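Local coordinates for putative sugar binding protein (Salmonella enterica subsp. enterica serovar Typhimurium, PDB 3KNZ), which probably binds sugar derivatives through SIS domains and may have an activity related to glutamine-fructose-6-phosphate transaminase (isomerising), at residues A[44-49]-A[178-183]; A[60-65]-A[82-87]; A[119-124]-A[139-144]; A[146-151]-A[166-171]. All coordinates share one frame; numbering follows the deposited sequence.

Contact 1 (A[44-49]-A[178-183]); sequences ALTERG and GQQQRL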
loop_
_atom_site.group_PDB
_atom_site.type_symbol
_atom_site.label_atom_id
_atom_site.label_comp_id
_atom_site.label_asym_id
_atom_site.label_seq_id
_atom_site.Cartn_x
_atom_site.Cartn_y
_atom_site.Cartn_z
ATOM N N ALA A 44 -16.676 21.028 13.206
ATOM C CA ALA A 44 -16.534 21.481 11.822
ATOM C C ALA A 44 -16.890 20.385 10.816
ATOM O O ALA A 44 -17.472 20.650 9.762
ATOM C CB ALA A 44 -15.116 21.972 11.581
ATOM N N LEU A 45 -16.527 19.156 11.150
ATOM C CA LEU A 45 -16.802 18.014 10.301
ATOM C C LEU A 45 -18.305 17.832 10.149
ATOM O O LEU A 45 -18.815 17.715 9.037
ATOM C CB LEU A 45 -16.157 16.762 10.908
ATOM C CG LEU A 45 -16.433 15.405 10.261
ATOM C CD1 LEU A 45 -15.497 14.354 10.839
ATOM C CD2 LEU A 45 -17.889 14.979 10.433
ATOM N N THR A 46 -19.012 17.837 11.274
ATOM C CA THR A 46 -20.458 17.621 11.276
ATOM C C THR A 46 -21.239 18.748 10.607
ATOM O O THR A 46 -22.246 18.493 9.957
ATOM C CB THR A 46 -21.004 17.446 12.709
ATOM O OG1 THR A 46 -20.263 16.428 13.394
ATOM C CG2 THR A 46 -22.479 17.068 12.673
ATOM N N GLU A 47 -20.777 19.985 10.769
ATOM C CA GLU A 47 -21.465 21.151 10.205
ATOM C C GLU A 47 -21.182 21.418 8.727
ATOM O O GLU A 47 -22.056 21.893 8.016
ATOM C CB GLU A 47 -21.114 22.416 10.999
ATOM C CG GLU A 47 -21.635 22.444 12.436
ATOM C CD GLU A 47 -21.259 23.729 13.183
ATOM O OE1 GLU A 47 -20.479 24.544 12.637
ATOM O OE2 GLU A 47 -21.744 23.919 14.324
ATOM N N ARG A 48 -19.973 21.119 8.263
ATOM C CA ARG A 48 -19.596 21.405 6.875
ATOM C C ARG A 48 -19.719 20.232 5.890
ATOM O O ARG A 48 -18.949 20.139 4.933
ATOM C CB ARG A 48 -18.168 21.948 6.825
ATOM C CG ARG A 48 -17.965 23.255 7.566
ATOM C CD ARG A 48 -16.531 23.716 7.406
ATOM N NE ARG A 48 -16.267 24.991 8.062
ATOM C CZ ARG A 48 -15.089 25.608 8.047
ATOM N NH1 ARG A 48 -14.054 25.069 7.407
ATOM N NH2 ARG A 48 -14.945 26.770 8.673
ATOM N N GLY A 49 -20.679 19.344 6.123
ATOM C CA GLY A 49 -20.950 18.230 5.210
ATOM C C GLY A 49 -19.785 17.392 4.706
ATOM O O GLY A 49 -19.658 17.161 3.503
ATOM N N GLY A 178 -19.027 11.871 19.738
ATOM C CA GLY A 178 -19.648 12.696 20.767
ATOM C C GLY A 178 -20.500 13.810 20.180
ATOM O O GLY A 178 -21.672 13.941 20.523
ATOM N N GLN A 179 -19.906 14.621 19.306
ATOM C CA GLN A 179 -20.626 15.713 18.647
ATOM C C GLN A 179 -21.906 15.239 17.978
ATOM O O GLN A 179 -22.937 15.900 18.066
ATOM C CB GLN A 179 -19.748 16.382 17.589
ATOM C CG GLN A 179 -18.872 17.497 18.106
ATOM C CD GLN A 179 -19.645 18.783 18.350
ATOM O OE1 GLN A 179 -20.699 19.009 17.755
ATOM N NE2 GLN A 179 -19.108 19.646 19.213
ATOM N N GLN A 180 -21.837 14.091 17.318
ATOM C CA GLN A 180 -22.977 13.560 16.586
ATOM C C GLN A 180 -23.903 12.731 17.475
ATOM O O GLN A 180 -24.762 12.006 16.987
ATOM C CB GLN A 180 -22.465 12.763 15.385
ATOM C CG GLN A 180 -21.603 13.636 14.462
ATOM C CD GLN A 180 -20.932 12.891 13.322
ATOM O OE1 GLN A 180 -20.966 11.662 13.248
ATOM N NE2 GLN A 180 -20.298 13.647 12.428
ATOM N N GLN A 181 -23.723 12.865 18.785
ATOM C CA GLN A 181 -24.534 12.177 19.789
ATOM C C GLN A 181 -24.678 10.666 19.575
ATOM O O GLN A 181 -25.765 10.109 19.750
ATOM C CB GLN A 181 -25.911 12.841 19.913
ATOM C CG GLN A 181 -25.843 14.304 20.355
ATOM C CD GLN A 181 -27.194 14.854 20.777
ATOM O OE1 GLN A 181 -28.183 14.120 20.850
ATOM N NE2 GLN A 181 -27.241 16.149 21.075
ATOM N N ARG A 182 -23.577 10.017 19.203
ATOM C CA ARG A 182 -23.557 8.563 19.011
ATOM C C ARG A 182 -22.651 7.875 20.032
ATOM O O ARG A 182 -22.388 6.680 19.935
ATOM C CB ARG A 182 -23.115 8.198 17.591
ATOM C CG ARG A 182 -24.146 8.528 16.512
ATOM C CD ARG A 182 -23.667 8.149 15.112
ATOM N NE ARG A 182 -22.462 8.888 14.732
ATOM C CZ ARG A 182 -21.215 8.442 14.872
ATOM N NH1 ARG A 182 -20.976 7.235 15.376
ATOM N NH2 ARG A 182 -20.201 9.211 14.500
ATOM N N LEU A 183 -22.179 8.642 21.011
ATOM C CA LEU A 183 -21.329 8.118 22.079
ATOM C C LEU A 183 -21.786 8.726 23.404
ATOM O O LEU A 183 -21.424 9.861 23.725
ATOM C CB LEU A 183 -19.861 8.481 21.831
ATOM C CG LEU A 183 -18.843 8.020 22.879
ATOM C CD1 LEU A 183 -18.644 6.513 22.817
ATOM C CD2 LEU A 183 -17.517 8.733 22.682
#
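Thr-46 and Gln-180 run past each other in opposite directions. Their polar groups meet where they overlap. Gln-180 NE2 donates to Thr-46 OG1 at 2.9 Å, with an N-H...O angle of 160°. The hydroxyl oxygen lies close to the plane of the amide, so the N-H points well at it. Thr-46 OG1 also bonds to Ala-42 O, one turn back in helix 36-47. The hydroxyl is therefore held from both its own helix and the opposing segment.

Gln-180 reaches across because its CG stands anti to the carbonyl carbon (chi1 -58°) and the chain is extended beyond it. Its CG passes 3.3 Å from Thr-46 OG1. Leu-45 comes in at about a right angle to Gln-180. Its CD2 methyl rests 3.4 Å from Gln-180 NE2, and its side chain also packs on Val-176 of helix 161-179.

The other end of the amide is tied down as well. Arg-182 NH2 donates to Gln-180 OE1 at 2.9 Å, almost straight at 169°. The oxygen lies in the guanidinium plane. A second, weak bond comes from Arg-182 NE. Arg-182 NH2 also bonds to Trp-75 O. These bonds fix the rotation of the Gln-180 amide and leave NE2 facing Thr-46.

The contact joins the C-terminal ends of helices 36-47 and 161-179. The second helix closes with a Schellman motif: Gln-181, at positive phi, is the C' residue, Arg-182 N bonds to Ala-177 O, and Gln-181 N bonds to Gly-178 O. Both helix ends belong to the alpha/beta fold of the SIS domain.

Contact 2 (A[60-65]-A[82-87]); sequences TSYHGA and VCWPFM
Trp-84 NE1 is the polar atom at the middle of this contact. It sits 3.4 Å above the plane of the Tyr-62 ring, over its centre. Every carbon of that ring is nearly equally far from it; the distance from Trp-84 NE1 to Tyr-62 CE1 is 3.6 Å. No hydrogen bond links the two segments, so the contact rests on ring and methyl packing.

The two aromatic groups are tilted against each other. The tyrosine ring and the five-membered ring of Trp-84 have centroids 4.2 Å apart and planes at 34°. Further out, Trp-84 CZ2 comes 3.6 Å from Tyr-62 OH, so the indole follows the tyrosine to its hydroxyl end. Tyr-62 can reach the indole because its CG stands anti to the backbone N (chi1 164°), which sends the ring off the helix.

Val-82 packs beside the tyrosine, on Ala-65 as well. Its CG1 methyl lies 3.6 Å from Ala-65 CB and 3.8 Å from Tyr-62 CE1. Its CG2 methyl rests against the Ala-65 backbone. One valine thus packs on two residues a single helical turn apart.

Elsewhere on helix 59-76, Thr-60 OG1 and His-63 ND1 both bond to the carboxylate of Glu-240. Beyond Trp-84 the chain reaches the dimer interface, where the ring of Phe-86 meets Phe-235 of the second subunit. The contact packs the helix of the beta-alpha-beta unit 52-56, 59-76, 80-83 against strand 80-83, an edge strand of the sheet within this chain, and the residue just beyond it, within the parallel alpha/beta fold of an SIS domain.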
loop_
_atom_site.group_PDB
_atom_site.type_symbol
_atom_site.label_atom_id
_atom_site.label_comp_id
_atom_site.label_asym_id
_atom_site.label_seq_id
_atom_site.Cartn_x
_atom_site.Cartn_y
_atom_site.Cartn_z
ATOM N N THR A 60 6.022 5.755 9.706
ATOM C CA THR A 60 5.309 5.581 10.969
ATOM C C THR A 60 3.936 6.259 10.982
ATOM O O THR A 60 2.982 5.714 11.529
ATOM C CB THR A 60 6.150 6.066 12.156
ATOM O OG1 THR A 60 7.334 5.265 12.251
ATOM C CG2 THR A 60 5.358 5.967 13.468
ATOM N N SER A 61 3.841 7.435 10.372
ATOM C CA SER A 61 2.574 8.151 10.310
ATOM C C SER A 61 1.545 7.332 9.545
ATOM O O SER A 61 0.405 7.173 9.986
ATOM C CB SER A 61 2.766 9.514 9.644
ATOM O OG SER A 61 3.684 10.304 10.379
ATOM N N TYR A 62 1.961 6.825 8.391
ATOM C CA TYR A 62 1.111 5.986 7.540
ATOM C C TYR A 62 0.648 4.729 8.265
ATOM O O TYR A 62 -0.525 4.350 8.174
ATOM C CB TYR A 62 1.864 5.626 6.249
ATOM C CG TYR A 62 1.290 4.476 5.443
ATOM C CD1 TYR A 62 0.139 4.628 4.684
ATOM C CD2 TYR A 62 1.943 3.245 5.407
ATOM C CE1 TYR A 62 -0.369 3.566 3.931
ATOM C CE2 TYR A 62 1.447 2.184 4.672
ATOM C CZ TYR A 62 0.297 2.347 3.934
ATOM O OH TYR A 62 -0.166 1.273 3.203
ATOM N N HIS A 63 1.569 4.093 8.988
ATOM C CA HIS A 63 1.239 2.891 9.754
ATOM C C HIS A 63 0.243 3.208 10.867
ATOM O O HIS A 63 -0.708 2.466 11.086
ATOM C CB HIS A 63 2.489 2.262 10.343
ATOM C CG HIS A 63 3.515 1.903 9.318
ATOM N ND1 HIS A 63 4.862 2.122 9.504
ATOM C CD2 HIS A 63 3.384 1.377 8.077
ATOM C CE1 HIS A 63 5.521 1.705 8.437
ATOM N NE2 HIS A 63 4.646 1.255 7.553
ATOM N N GLY A 64 0.469 4.312 11.566
ATOM C CA GLY A 64 -0.446 4.745 12.598
ATOM C C GLY A 64 -1.845 4.886 12.038
ATOM O O GLY A 64 -2.828 4.562 12.711
ATOM N N ALA A 65 -1.929 5.379 10.804
ATOM C CA ALA A 65 -3.208 5.527 10.111
ATOM C C ALA A 65 -3.813 4.158 9.841
ATOM O O ALA A 65 -4.998 3.935 10.084
ATOM C CB ALA A 65 -3.034 6.293 8.803
ATOM N N VAL A 82 -6.873 5.421 3.804
ATOM C CA VAL A 82 -5.478 5.579 4.235
ATOM C C VAL A 82 -4.580 5.426 3.013
ATOM O O VAL A 82 -4.551 4.366 2.391
ATOM C CB VAL A 82 -5.034 4.550 5.268
ATOM C CG1 VAL A 82 -3.577 4.792 5.612
ATOM C CG2 VAL A 82 -5.905 4.616 6.520
ATOM N N CYS A 83 -3.843 6.475 2.669
ATOM C CA CYS A 83 -2.994 6.430 1.488
ATOM C C CYS A 83 -1.807 7.370 1.574
ATOM O O CYS A 83 -1.794 8.305 2.376
ATOM C CB CYS A 83 -3.799 6.853 0.277
ATOM S SG CYS A 83 -4.180 8.590 0.362
ATOM N N TRP A 84 -0.823 7.127 0.712
ATOM C CA TRP A 84 0.356 7.970 0.633
ATOM C C TRP A 84 -0.024 9.256 -0.091
ATOM O O TRP A 84 -0.885 9.245 -0.972
ATOM C CB TRP A 84 1.489 7.260 -0.101
ATOM C CG TRP A 84 1.821 5.950 0.492
ATOM C CD1 TRP A 84 2.376 5.724 1.714
ATOM C CD2 TRP A 84 1.643 4.670 -0.116
ATOM N NE1 TRP A 84 2.536 4.376 1.917
ATOM C CE2 TRP A 84 2.098 3.706 0.806
ATOM C CE3 TRP A 84 1.126 4.244 -1.345
ATOM C CZ2 TRP A 84 2.055 2.337 0.538
ATOM C CZ3 TRP A 84 1.090 2.889 -1.612
ATOM C CH2 TRP A 84 1.552 1.949 -0.671
ATOM N N PRO A 85 0.626 10.369 0.274
ATOM C CA PRO A 85 0.294 11.671 -0.303
ATOM C C PRO A 85 0.236 11.732 -1.835
ATOM O O PRO A 85 -0.647 12.398 -2.376
ATOM C CB PRO A 85 1.409 12.576 0.223
ATOM C CG PRO A 85 1.891 11.910 1.468
ATOM C CD PRO A 85 1.732 10.450 1.247
ATOM N N PHE A 86 1.142 11.044 -2.530
ATOM C CA PHE A 86 1.178 11.123 -3.996
ATOM C C PHE A 86 -0.077 10.531 -4.635
ATOM O O PHE A 86 -0.422 10.876 -5.765
ATOM C CB PHE A 86 2.455 10.494 -4.582
ATOM C CG PHE A 86 2.538 8.998 -4.419
ATOM C CD1 PHE A 86 2.009 8.148 -5.378
ATOM C CD2 PHE A 86 3.160 8.442 -3.310
ATOM C CE1 PHE A 86 2.086 6.764 -5.224
ATOM C CE2 PHE A 86 3.248 7.070 -3.151
ATOM C CZ PHE A 86 2.709 6.228 -4.104
HETATM N N MSE A 87 -0.756 9.652 -3.906
HETATM C CA MSE A 87 -2.010 9.062 -4.379
HETATM C C MSE A 87 -3.130 10.110 -4.394
HETATM O O MSE A 87 -4.105 9.963 -5.136
HETATM C CB MSE A 87 -2.441 7.896 -3.482
HETATM C CG MSE A 87 -1.508 6.704 -3.487
HETATM SE SE MSE A 87 -1.635 5.727 -5.147
HETATM C CE MSE A 87 -3.378 4.898 -4.927
#

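Contact 3 (A[119-124]-A[139-144]); sequences RARNVG and DRAADY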
loop_
_atom_site.group_PDB
_atom_site.type_symbol
_atom_site.label_atom_id
_atom_site.label_comp_id
_atom_site.label_asym_id
_atom_site.label_seq_id
_atom_site.Cartn_x
_atom_site.Cartn_y
_atom_site.Cartn_z
ATOM N N ARG A 119 -3.368 20.629 -1.931
ATOM C CA ARG A 119 -4.187 20.236 -3.070
ATOM C C ARG A 119 -5.629 19.995 -2.647
ATOM O O ARG A 119 -6.557 20.372 -3.364
ATOM C CB ARG A 119 -3.622 19.007 -3.775
ATOM C CG ARG A 119 -2.339 19.284 -4.550
ATOM C CD ARG A 119 -1.955 18.112 -5.448
ATOM N NE ARG A 119 -1.816 16.859 -4.709
ATOM C CZ ARG A 119 -0.693 16.443 -4.122
ATOM N NH1 ARG A 119 0.411 17.177 -4.173
ATOM N NH2 ARG A 119 -0.676 15.284 -3.474
ATOM N N ALA A 120 -5.812 19.383 -1.482
ATOM C CA ALA A 120 -7.149 19.107 -0.972
ATOM C C ALA A 120 -7.852 20.412 -0.626
ATOM O O ALA A 120 -9.046 20.588 -0.883
ATOM C CB ALA A 120 -7.081 18.205 0.253
ATOM N N ARG A 121 -7.094 21.341 -0.066
ATOM C CA ARG A 121 -7.655 22.605 0.358
ATOM C C ARG A 121 -8.116 23.440 -0.842
ATOM O O ARG A 121 -9.170 24.071 -0.799
ATOM C CB ARG A 121 -6.622 23.371 1.188
ATOM C CG ARG A 121 -7.221 24.294 2.228
ATOM C CD ARG A 121 -6.131 24.998 2.988
ATOM N NE ARG A 121 -6.608 25.546 4.249
ATOM C CZ ARG A 121 -5.839 26.215 5.099
ATOM N NH1 ARG A 121 -4.563 26.431 4.813
ATOM N NH2 ARG A 121 -6.344 26.678 6.235
ATOM N N ASN A 122 -7.340 23.422 -1.920
ATOM C CA ASN A 122 -7.660 24.218 -3.102
ATOM C C ASN A 122 -8.943 23.801 -3.798
ATOM O O ASN A 122 -9.500 24.560 -4.589
ATOM C CB ASN A 122 -6.496 24.195 -4.098
ATOM C CG ASN A 122 -5.239 24.869 -3.551
ATOM O OD1 ASN A 122 -5.302 25.684 -2.618
ATOM N ND2 ASN A 122 -4.088 24.535 -4.135
ATOM N N VAL A 123 -9.417 22.600 -3.497
ATOM C CA VAL A 123 -10.630 22.085 -4.114
ATOM C C VAL A 123 -11.839 22.110 -3.165
ATOM O O VAL A 123 -12.953 21.778 -3.567
ATOM C CB VAL A 123 -10.383 20.675 -4.674
ATOM C CG1 VAL A 123 -11.676 19.969 -4.952
ATOM C CG2 VAL A 123 -9.543 20.768 -5.930
ATOM N N GLY A 124 -11.630 22.515 -1.915
ATOM C CA GLY A 124 -12.737 22.616 -0.969
ATOM C C GLY A 124 -12.780 21.625 0.185
ATOM O O GLY A 124 -13.661 21.711 1.037
ATOM N N ASP A 139 1.206 22.440 9.465
ATOM C CA ASP A 139 0.171 23.303 10.069
ATOM C C ASP A 139 -0.227 24.429 9.110
ATOM O O ASP A 139 -1.326 24.963 9.192
ATOM C CB ASP A 139 0.647 23.906 11.406
ATOM C CG ASP A 139 0.863 22.849 12.488
ATOM O OD1 ASP A 139 0.388 21.706 12.306
ATOM O OD2 ASP A 139 1.502 23.159 13.519
ATOM N N ARG A 140 0.690 24.780 8.211
ATOM C CA ARG A 140 0.478 25.816 7.200
ATOM C C ARG A 140 -0.726 25.597 6.299
ATOM O O ARG A 140 -1.291 26.548 5.770
ATOM C CB ARG A 140 1.681 25.885 6.264
ATOM C CG ARG A 140 2.920 26.575 6.797
ATOM C CD ARG A 140 3.770 26.937 5.593
ATOM N NE ARG A 140 2.957 27.701 4.641
ATOM C CZ ARG A 140 3.237 27.865 3.352
ATOM N NH1 ARG A 140 4.318 27.314 2.816
ATOM N NH2 ARG A 140 2.416 28.577 2.590
ATOM N N ALA A 141 -1.081 24.341 6.078
ATOM C CA ALA A 141 -2.178 24.020 5.197
ATOM C C ALA A 141 -3.285 23.346 5.972
ATOM O O ALA A 141 -4.067 22.588 5.406
ATOM C CB ALA A 141 -1.686 23.109 4.096
ATOM N N ALA A 142 -3.361 23.631 7.265
ATOM C CA ALA A 142 -4.337 22.985 8.124
ATOM C C ALA A 142 -5.434 23.924 8.610
ATOM O O ALA A 142 -5.153 24.963 9.203
ATOM C CB ALA A 142 -3.630 22.372 9.317
ATOM N N ASP A 143 -6.686 23.557 8.358
ATOM C CA ASP A 143 -7.818 24.305 8.888
ATOM C C ASP A 143 -7.908 24.038 10.387
ATOM O O ASP A 143 -8.440 24.842 11.139
ATOM C CB ASP A 143 -9.117 23.841 8.237
ATOM C CG ASP A 143 -9.136 24.071 6.752
ATOM O OD1 ASP A 143 -8.757 25.178 6.323
ATOM O OD2 ASP A 143 -9.544 23.147 6.019
ATOM N N TYR A 144 -7.411 22.875 10.808
ATOM C CA TYR A 144 -7.444 22.480 12.212
ATOM C C TYR A 144 -6.154 21.783 12.642
ATOM O O TYR A 144 -5.867 20.672 12.209
ATOM C CB TYR A 144 -8.665 21.586 12.471
ATOM C CG TYR A 144 -9.951 22.298 12.134
ATOM C CD1 TYR A 144 -10.563 23.138 13.058
ATOM C CD2 TYR A 144 -10.527 22.176 10.872
ATOM C CE1 TYR A 144 -11.725 23.816 12.745
ATOM C CE2 TYR A 144 -11.694 22.853 10.548
ATOM C CZ TYR A 144 -12.290 23.668 11.490
ATOM O OH TYR A 144 -13.452 24.342 11.181
#
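The backbones come closest at Arg-121 and Ala-141, whose CA atoms are 7.4 Å apart. Segment 119-124 is the end of helix 111-122, closed by a Schellman motif with Gly-124 at positive phi. Segment 139-144 leaves a short 3-10 turn and leads toward strand 144-145.

Only a long side chain spans the gap. Arg-121 is extended, its CG anti to the backbone N (chi1 -151°), and it passes Asp-143 in the opposite direction. The guanidinium grips one carboxylate oxygen side-on. Arg-121 NE lies 3.0 Å and Arg-121 NH2 2.8 Å from Asp-143 OD1. Both donors come from the same face of the carboxylate, well out of its plane, and the two flat groups are turned 60° apart. One face of the guanidinium lies over the backbone of Ala-141 and Ala-142. Arg-121 NH1 comes within 3.4 Å of Arg-140 O.

Asp-143 OD2 accepts from Thr-127 N on strand 126-131. The carboxylate is thus divided between a strand amide and a helix arginine. The shared oxygen and bent bonds make this a salt bridge of modest directionality, and the nearby cation probably helps keep Asp-143 ionised.

Contact 4 (A[146-151]-A[166-171]); sequences LTVPCG and VLNLML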
loop_
_atom_site.group_PDB
_atom_site.type_symbol
_atom_site.label_atom_id
_atom_site.label_comp_id
_atom_site.label_asym_id
_atom_site.label_seq_id
_atom_site.Cartn_x
_atom_site.Cartn_y
_atom_site.Cartn_z
ATOM N N LEU A 146 -4.318 19.607 14.862
ATOM C CA LEU A 146 -4.590 18.561 15.863
ATOM C C LEU A 146 -3.276 17.934 16.375
ATOM O O LEU A 146 -3.160 16.715 16.537
ATOM C CB LEU A 146 -5.490 17.480 15.251
ATOM C CG LEU A 146 -6.736 17.972 14.493
ATOM C CD1 LEU A 146 -7.555 16.783 13.973
ATOM C CD2 LEU A 146 -7.594 18.897 15.365
ATOM N N THR A 147 -2.292 18.785 16.640
ATOM C CA THR A 147 -0.979 18.339 17.075
ATOM C C THR A 147 -1.030 17.180 18.058
ATOM O O THR A 147 -1.855 17.162 18.963
ATOM C CB THR A 147 -0.207 19.493 17.759
ATOM O OG1 THR A 147 -0.271 20.673 16.948
ATOM C CG2 THR A 147 1.257 19.105 18.004
ATOM N N VAL A 148 -0.142 16.206 17.858
ATOM C CA VAL A 148 0.013 15.094 18.788
ATOM C C VAL A 148 0.815 15.676 19.968
ATOM O O VAL A 148 1.927 16.178 19.771
ATOM C CB VAL A 148 0.783 13.901 18.153
ATOM C CG1 VAL A 148 0.940 12.756 19.158
ATOM C CG2 VAL A 148 0.078 13.406 16.886
ATOM N N PRO A 149 0.241 15.639 21.185
ATOM C CA PRO A 149 0.855 16.219 22.389
ATOM C C PRO A 149 2.064 15.451 22.919
ATOM O O PRO A 149 1.932 14.638 23.835
ATOM C CB PRO A 149 -0.289 16.193 23.411
ATOM C CG PRO A 149 -1.177 15.089 22.970
ATOM C CD PRO A 149 -1.063 15.013 21.474
ATOM N N CYS A 150 3.240 15.749 22.373
ATOM C CA CYS A 150 4.461 15.041 22.748
ATOM C C CYS A 150 5.426 15.807 23.650
ATOM O O CYS A 150 6.352 15.207 24.180
ATOM C CB CYS A 150 5.175 14.546 21.493
ATOM S SG CYS A 150 4.220 13.269 20.627
ATOM N N GLY A 151 5.238 17.115 23.815
ATOM C CA GLY A 151 6.071 17.890 24.746
ATOM C C GLY A 151 7.293 18.658 24.251
ATOM O O GLY A 151 7.492 19.810 24.636
ATOM N N VAL A 166 -1.476 6.972 17.108
ATOM C CA VAL A 166 -2.621 6.079 17.033
ATOM C C VAL A 166 -3.663 6.513 18.056
ATOM O O VAL A 166 -4.852 6.522 17.759
ATOM C CB VAL A 166 -2.230 4.597 17.267
ATOM C CG1 VAL A 166 -3.492 3.722 17.414
ATOM C CG2 VAL A 166 -1.320 4.093 16.125
ATOM N N LEU A 167 -3.227 6.887 19.255
ATOM C CA LEU A 167 -4.179 7.331 20.274
ATOM C C LEU A 167 -4.838 8.655 19.873
ATOM O O LEU A 167 -6.050 8.826 20.033
ATOM C CB LEU A 167 -3.513 7.452 21.646
ATOM C CG LEU A 167 -4.449 7.931 22.761
ATOM C CD1 LEU A 167 -5.707 7.070 22.819
ATOM C CD2 LEU A 167 -3.732 7.965 24.116
ATOM N N ASN A 168 -4.036 9.573 19.341
ATOM C CA ASN A 168 -4.530 10.873 18.880
ATOM C C ASN A 168 -5.673 10.663 17.878
ATOM O O ASN A 168 -6.756 11.223 18.037
ATOM C CB ASN A 168 -3.393 11.682 18.235
ATOM C CG ASN A 168 -3.611 13.179 18.321
ATOM O OD1 ASN A 168 -3.871 13.712 19.396
ATOM N ND2 ASN A 168 -3.458 13.869 17.198
ATOM N N LEU A 169 -5.431 9.835 16.861
ATOM C CA LEU A 169 -6.450 9.501 15.851
ATOM C C LEU A 169 -7.721 8.904 16.455
ATOM O O LEU A 169 -8.830 9.206 16.009
ATOM C CB LEU A 169 -5.885 8.510 14.832
ATOM C CG LEU A 169 -4.933 9.042 13.767
ATOM C CD1 LEU A 169 -4.037 7.941 13.232
ATOM C CD2 LEU A 169 -5.708 9.727 12.635
HETATM N N MSE A 170 -7.556 8.038 17.452
HETATM C CA MSE A 170 -8.700 7.394 18.117
HETATM C C MSE A 170 -9.517 8.388 18.938
HETATM O O MSE A 170 -10.749 8.289 19.007
HETATM C CB MSE A 170 -8.237 6.224 18.988
HETATM C CG MSE A 170 -7.767 5.014 18.187
HETATM SE SE MSE A 170 -7.182 3.565 19.309
HETATM C CE MSE A 170 -7.000 2.173 17.963
ATOM N N LEU A 171 -8.838 9.349 19.563
ATOM C CA LEU A 171 -9.541 10.378 20.327
ATOM C C LEU A 171 -10.344 11.289 19.390
ATOM O O LEU A 171 -11.415 11.772 19.756
ATOM C CB LEU A 171 -8.571 11.193 21.188
ATOM C CG LEU A 171 -7.869 10.399 22.296
ATOM C CD1 LEU A 171 -6.922 11.321 23.057
ATOM C CD2 LEU A 171 -8.865 9.705 23.234
#
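The carboxamide of Asn-168 is the flat group that meets segment 146-151. Leu-146 O lies in the amide plane, 2.9 Å from Asn-168 ND2. The hydrogen bond is fairly straight at 154°, and the N-H approaches the carbonyl nearly head-on, with a C=O...N angle of 168°. Val-148 and Pro-149 lie to one and the same side of the plane. Val-148 CG2 sits 3.6 Å from Asn-168 ND2. Pro-149 CD sits 3.7 Å from Asn-168 OD1. The amide nitrogen and oxygen are each covered by a different residue of the loop.

Asn-168 CG stands anti to the backbone N (chi1 -153°), and this carries the amide off helix 161-179 toward the loop. The loop follows strand 144-145 at the edge of the parallel sheet of the SIS domain. It continues beside strand 126-131, with backbone bonds from Leu-146 to Ser-129 and from Val-148 to Ala-131. Helix 161-179 lies across this part of the sheet, and Leu-169 packs on Met-130. Pro-149 then turns the chain as the centre of an inverse gamma turn.

Both ends of the buried amide have partners. Asn-168 ND2 uses the Leu-146 carbonyl, while Asn-168 OD1 accepts from Arg-35 NH1. This pairing supports the modelled orientation of the amide. Met-30 of helix 15-32 packs against both Asn-168 and Pro-149.

Overall arrangement
The four contacts sit round one parallel sheet. Contacts 1 and 4 share helix 161-179; their centres are about 19 Å apart and they do not touch. Contacts 2, 3 and 4 follow in series along the chain, all nested inside the loop closed by contact 1. Tyr-144 of contact 3 packs on contact 1, its OH 3.8 Å from Arg-48 CZ. Contacts 2 and 3 meet where Pro-85 O lies 3.1 Å from Arg-119 NH2. Contacts 2 and 4 meet where Gly-64 CA lies 3.7 Å from Val-166 CG2, so helices 59-76 and 161-179 lie side by side. Of the four, contact 2 alone reaches the second subunit.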